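Local coordinates for protein NAD-dependent aldehyde dehydrogenase (Sinorhizobium meliloti, PDB 3U4J) that probably oxidises aldehydes with NAD or NADP as electron acceptor, and binds a calcium ion, at residues A[227-230]-A[231-235]; A[247-250]-A[251-254]. All coordinates share one frame; numbering follows the deposited sequence.

Contact 1. Residues A[227-230]-A[231-235]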
loop_
_atom_site.group_PDB
_atom_site.type_symbol
_atom_site.label_atom_id
_atom_site.label_comp_id
_atom_site.label_asym_id
_atom_site.label_seq_id
_atom_site.Cartn_x
_atom_site.Cartn_y
_atom_site.Cartn_z
ATOM N N TYR A 227 -8.442 40.793 -4.332
ATOM C CA TYR A 227 -9.543 40.318 -5.158
ATOM C C TYR A 227 -9.149 39.031 -5.874
ATOM O O TYR A 227 -8.005 38.549 -5.708
ATOM C CB TYR A 227 -10.005 41.428 -6.112
ATOM C CG TYR A 227 -10.615 42.575 -5.365
ATOM C CD1 TYR A 227 -11.860 42.445 -4.754
ATOM C CD2 TYR A 227 -9.949 43.797 -5.256
ATOM C CE1 TYR A 227 -12.429 43.512 -4.050
ATOM C CE2 TYR A 227 -10.513 44.868 -4.551
ATOM C CZ TYR A 227 -11.750 44.717 -3.964
ATOM O OH TYR A 227 -12.334 45.766 -3.272
ATOM N N GLY A 228 -10.074 38.462 -6.653
ATOM C CA GLY A 228 -9.779 37.225 -7.395
ATOM C C GLY A 228 -8.526 37.378 -8.257
ATOM O O GLY A 228 -7.635 36.519 -8.264
ATOM N N ASP A 229 -8.454 38.485 -8.991
ATOM C CA ASP A 229 -7.235 38.841 -9.710
ATOM C C ASP A 229 -6.727 40.149 -9.104
ATOM O O ASP A 229 -7.512 40.912 -8.532
ATOM C CB ASP A 229 -7.502 38.991 -11.218
ATOM C CG ASP A 229 -7.738 37.648 -11.913
ATOM O OD1 ASP A 229 -7.154 36.616 -11.498
ATOM O OD2 ASP A 229 -8.522 37.610 -12.877
ATOM N N PRO A 230 -5.420 40.419 -9.208
ATOM C CA PRO A 230 -4.298 39.694 -9.826
ATOM C C PRO A 230 -3.856 38.360 -9.189
ATOM O O PRO A 230 -3.196 37.578 -9.866
ATOM C CB PRO A 230 -3.139 40.687 -9.672
ATOM C CG PRO A 230 -3.548 41.560 -8.520
ATOM C CD PRO A 230 -5.000 41.762 -8.775
ATOM N N ALA A 231 -4.170 38.110 -7.913
ATOM C CA ALA A 231 -3.621 36.912 -7.231
ATOM C C ALA A 231 -3.757 35.617 -8.056
ATOM O O ALA A 231 -2.777 34.898 -8.274
ATOM C CB ALA A 231 -4.247 36.737 -5.864
ATOM N N GLY A 232 -4.973 35.348 -8.525
ATOM C CA GLY A 232 -5.276 34.130 -9.258
ATOM C C GLY A 232 -4.461 33.962 -10.529
ATOM O O GLY A 232 -3.839 32.924 -10.729
ATOM N N GLN A 233 -4.449 34.985 -11.373
ATOM C CA GLN A 233 -3.594 34.993 -12.575
ATOM C C GLN A 233 -2.112 34.831 -12.248
ATOM O O GLN A 233 -1.423 34.058 -12.904
ATOM C CB GLN A 233 -3.800 36.261 -13.417
ATOM C CG GLN A 233 -5.139 36.306 -14.125
ATOM C CD GLN A 233 -5.171 37.214 -15.348
ATOM O OE1 GLN A 233 -4.653 38.350 -15.334
ATOM N NE2 GLN A 233 -5.809 36.727 -16.417
ATOM N N VAL A 234 -1.620 35.546 -11.241
ATOM C CA VAL A 234 -0.205 35.425 -10.888
ATOM C C VAL A 234 0.140 33.994 -10.470
ATOM O O VAL A 234 1.089 33.424 -10.992
ATOM C CB VAL A 234 0.239 36.427 -9.811
ATOM C CG1 VAL A 234 1.664 36.070 -9.280
ATOM C CG2 VAL A 234 0.203 37.847 -10.378
ATOM N N LEU A 235 -0.639 33.416 -9.556
ATOM C CA LEU A 235 -0.374 32.034 -9.106
ATOM C C LEU A 235 -0.421 31.028 -10.261
ATOM O O LEU A 235 0.413 30.121 -10.334
ATOM C CB LEU A 235 -1.310 31.623 -7.967
ATOM C CG LEU A 235 -1.040 32.381 -6.654
ATOM C CD1 LEU A 235 -2.111 32.052 -5.622
ATOM C CD2 LEU A 235 0.373 32.091 -6.108
HETATM O O HOH W 1 -5.333 39.655 -5.902
#
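Asp229 reaches over the first turn of helix 231-237 and takes the backbone N-H of Gln233 on its OD1, just where the loop after strand 221-223 runs into the helix. This is a strand-turn-helix unit of the Rossmann-like cofactor domain of aldehyde dehydrogenases, and Gly228 and Ala231 fall in a sequence resembling the GxGxxA pattern of Rossmann-type turns, though no cofactor is bound here to confirm it. The bond from Gln233 N to Asp229 OD1 is 3.2 Å long and bent, 144° at the hydrogen; it comes in on the anti side of the carboxylate, 32° out of its plane. With CG placed beside its own backbone N (chi1 -72°), Asp229 also lays OD1 against the chain of Gln233, 3.3 Å from Gln233 CG. A carboxylate here probably interacts favourably with the positive end of the helix dipole. Two backbone bonds flank it: Gly232 N to Gly228 O, 2.9 Å, and Val234 N to Pro230 O, also 2.9 Å. Gly232 suits this turn, since a beta carbon on it would come about 2.9 Å from Gly228 O, a clash.

One step out, the peptide before Pro230 is cis, and the chain bends sharply there into the helix. The ring of Pro230 lies only loosely against Val234, its CB 4.4 Å from Val234 CG2, and both side chains rest on Ala60 of helix 60-75. Ala231 N, at the head of the helix, donates to a water at 2.8 Å, and the water in turn donates to Tyr227 O at 2.9 Å.

Contact 2. Residues A[247-250]-A[251-254]; sequences TGSV and RVGT
Ser249 turns its hydroxyl back over the start of helix 250-261 and, as the N-cap, accepts the N-H of Val252 on OG, 3.3 Å away and nearly straight at 164°. A chi1 of 66° sets OG between its own backbone N and carbonyl carbon, where it also touches one methyl of Val252, CG2, at 3.5 Å. The chain then winds on through Gly253 N to Ser249 O and Thr254 N to Val250 O, both 2.9 Å.

Thr254 has its hydroxyl in the same kind of position (chi1 62°), from which OG1 donates to Arg251 O at 2.9 Å, from well above the carbonyl plane. The same rotation puts Thr254 CG2 anti to the carbonyl carbon, tight against Val250 O (2.9 Å) and 3.7 Å from Val250 CG1; Val250 meets it because CG1 stands opposite its own backbone N. An alanine in place of Thr254 would probably leave Arg251 O without its hydroxyl donor and open a gap beside Val250 CG1. Both side chains also pack on a second subunit, Val250 on its Val264 and Thr254 on its Ala261. Gly248 and Gly253 bracket a turn that matches the GxxxxG fingerprint of the aldehyde dehydrogenase cofactor fold.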
loop_
_atom_site.group_PDB
_atom_site.type_symbol
_atom_site.label_atom_id
_atom_site.label_comp_id
_atom_site.label_asym_id
_atom_site.label_seq_id
_atom_site.Cartn_x
_atom_site.Cartn_y
_atom_site.Cartn_z
ATOM N N THR A 247 -10.041 25.868 -5.126
ATOM C CA THR A 247 -11.336 25.424 -4.705
ATOM C C THR A 247 -12.322 26.576 -4.904
ATOM O O THR A 247 -12.108 27.679 -4.395
ATOM C CB THR A 247 -11.310 24.964 -3.211
ATOM O OG1 THR A 247 -10.281 23.956 -3.037
ATOM C CG2 THR A 247 -12.706 24.414 -2.792
ATOM N N GLY A 248 -13.383 26.329 -5.664
ATOM C CA GLY A 248 -14.379 27.377 -5.942
ATOM C C GLY A 248 -15.271 26.966 -7.094
ATOM O O GLY A 248 -15.510 25.777 -7.287
ATOM N N SER A 249 -15.777 27.934 -7.860
ATOM C CA SER A 249 -16.744 27.608 -8.903
ATOM C C SER A 249 -16.052 26.986 -10.108
ATOM O O SER A 249 -14.900 27.309 -10.423
ATOM C CB SER A 249 -17.482 28.859 -9.385
ATOM O OG SER A 249 -16.560 29.700 -10.022
ATOM N N VAL A 250 -16.799 26.146 -10.823
ATOM C CA VAL A 250 -16.349 25.614 -12.111
ATOM C C VAL A 250 -15.877 26.727 -13.056
ATOM O O VAL A 250 -14.839 26.590 -13.687
ATOM C CB VAL A 250 -17.458 24.732 -12.780
ATOM C CG1 VAL A 250 -17.024 24.241 -14.152
ATOM C CG2 VAL A 250 -17.798 23.532 -11.885
ATOM N N ARG A 251 -16.610 27.843 -13.150
ATOM C CA ARG A 251 -16.215 28.897 -14.121
ATOM C C ARG A 251 -14.827 29.460 -13.846
ATOM O O ARG A 251 -14.058 29.665 -14.770
ATOM C CB ARG A 251 -17.220 30.060 -14.231
ATOM C CG ARG A 251 -18.678 29.678 -14.489
ATOM C CD ARG A 251 -18.904 28.616 -15.599
ATOM N NE ARG A 251 -20.263 28.058 -15.504
ATOM C CZ ARG A 251 -21.339 28.583 -16.090
ATOM N NH1 ARG A 251 -21.228 29.684 -16.837
ATOM N NH2 ARG A 251 -22.529 28.003 -15.934
ATOM N N VAL A 252 -14.522 29.716 -12.574
ATOM C CA VAL A 252 -13.211 30.241 -12.177
ATOM C C VAL A 252 -12.122 29.169 -12.273
ATOM O O VAL A 252 -11.009 29.449 -12.747
ATOM C CB VAL A 252 -13.240 30.908 -10.766
ATOM C CG1 VAL A 252 -11.822 31.346 -10.317
ATOM C CG2 VAL A 252 -14.157 32.138 -10.773
ATOM N N GLY A 253 -12.435 27.938 -11.855
ATOM C CA GLY A 253 -11.462 26.845 -11.951
ATOM C C GLY A 253 -11.034 26.503 -13.376
ATOM O O GLY A 253 -9.861 26.238 -13.640
ATOM N N THR A 254 -11.989 26.492 -14.298
ATOM C CA THR A 254 -11.689 26.187 -15.684
ATOM C C THR A 254 -10.743 27.272 -16.231
ATOM O O THR A 254 -9.727 26.954 -16.852
ATOM C CB THR A 254 -12.962 26.118 -16.551
ATOM O OG1 THR A 254 -13.582 27.394 -16.528
ATOM C CG2 THR A 254 -13.971 25.095 -16.020
#

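Contact 1 comes first along the chain: strand 221-223 leads into it, it opens helix 231-237, strand 243-247 follows, and contact 2 then opens helix 250-261. Their centres lie about 13 Å apart and their nearest atoms about 7 Å, without touching. Both are turns that follow parallel strands of one mixed sheet, in which strands 191-195 and 153-168 lie between 221-223 and 243-247. Each thus begins a helix at the C-terminal ends of the parallel strands, where Rossmann-like folds hold a dinucleotide, consistent with an NAD-type cofactor lying there. Contact 2 also meets a second subunit, whereas no other chain touches contact 1; both are away from the calcium site.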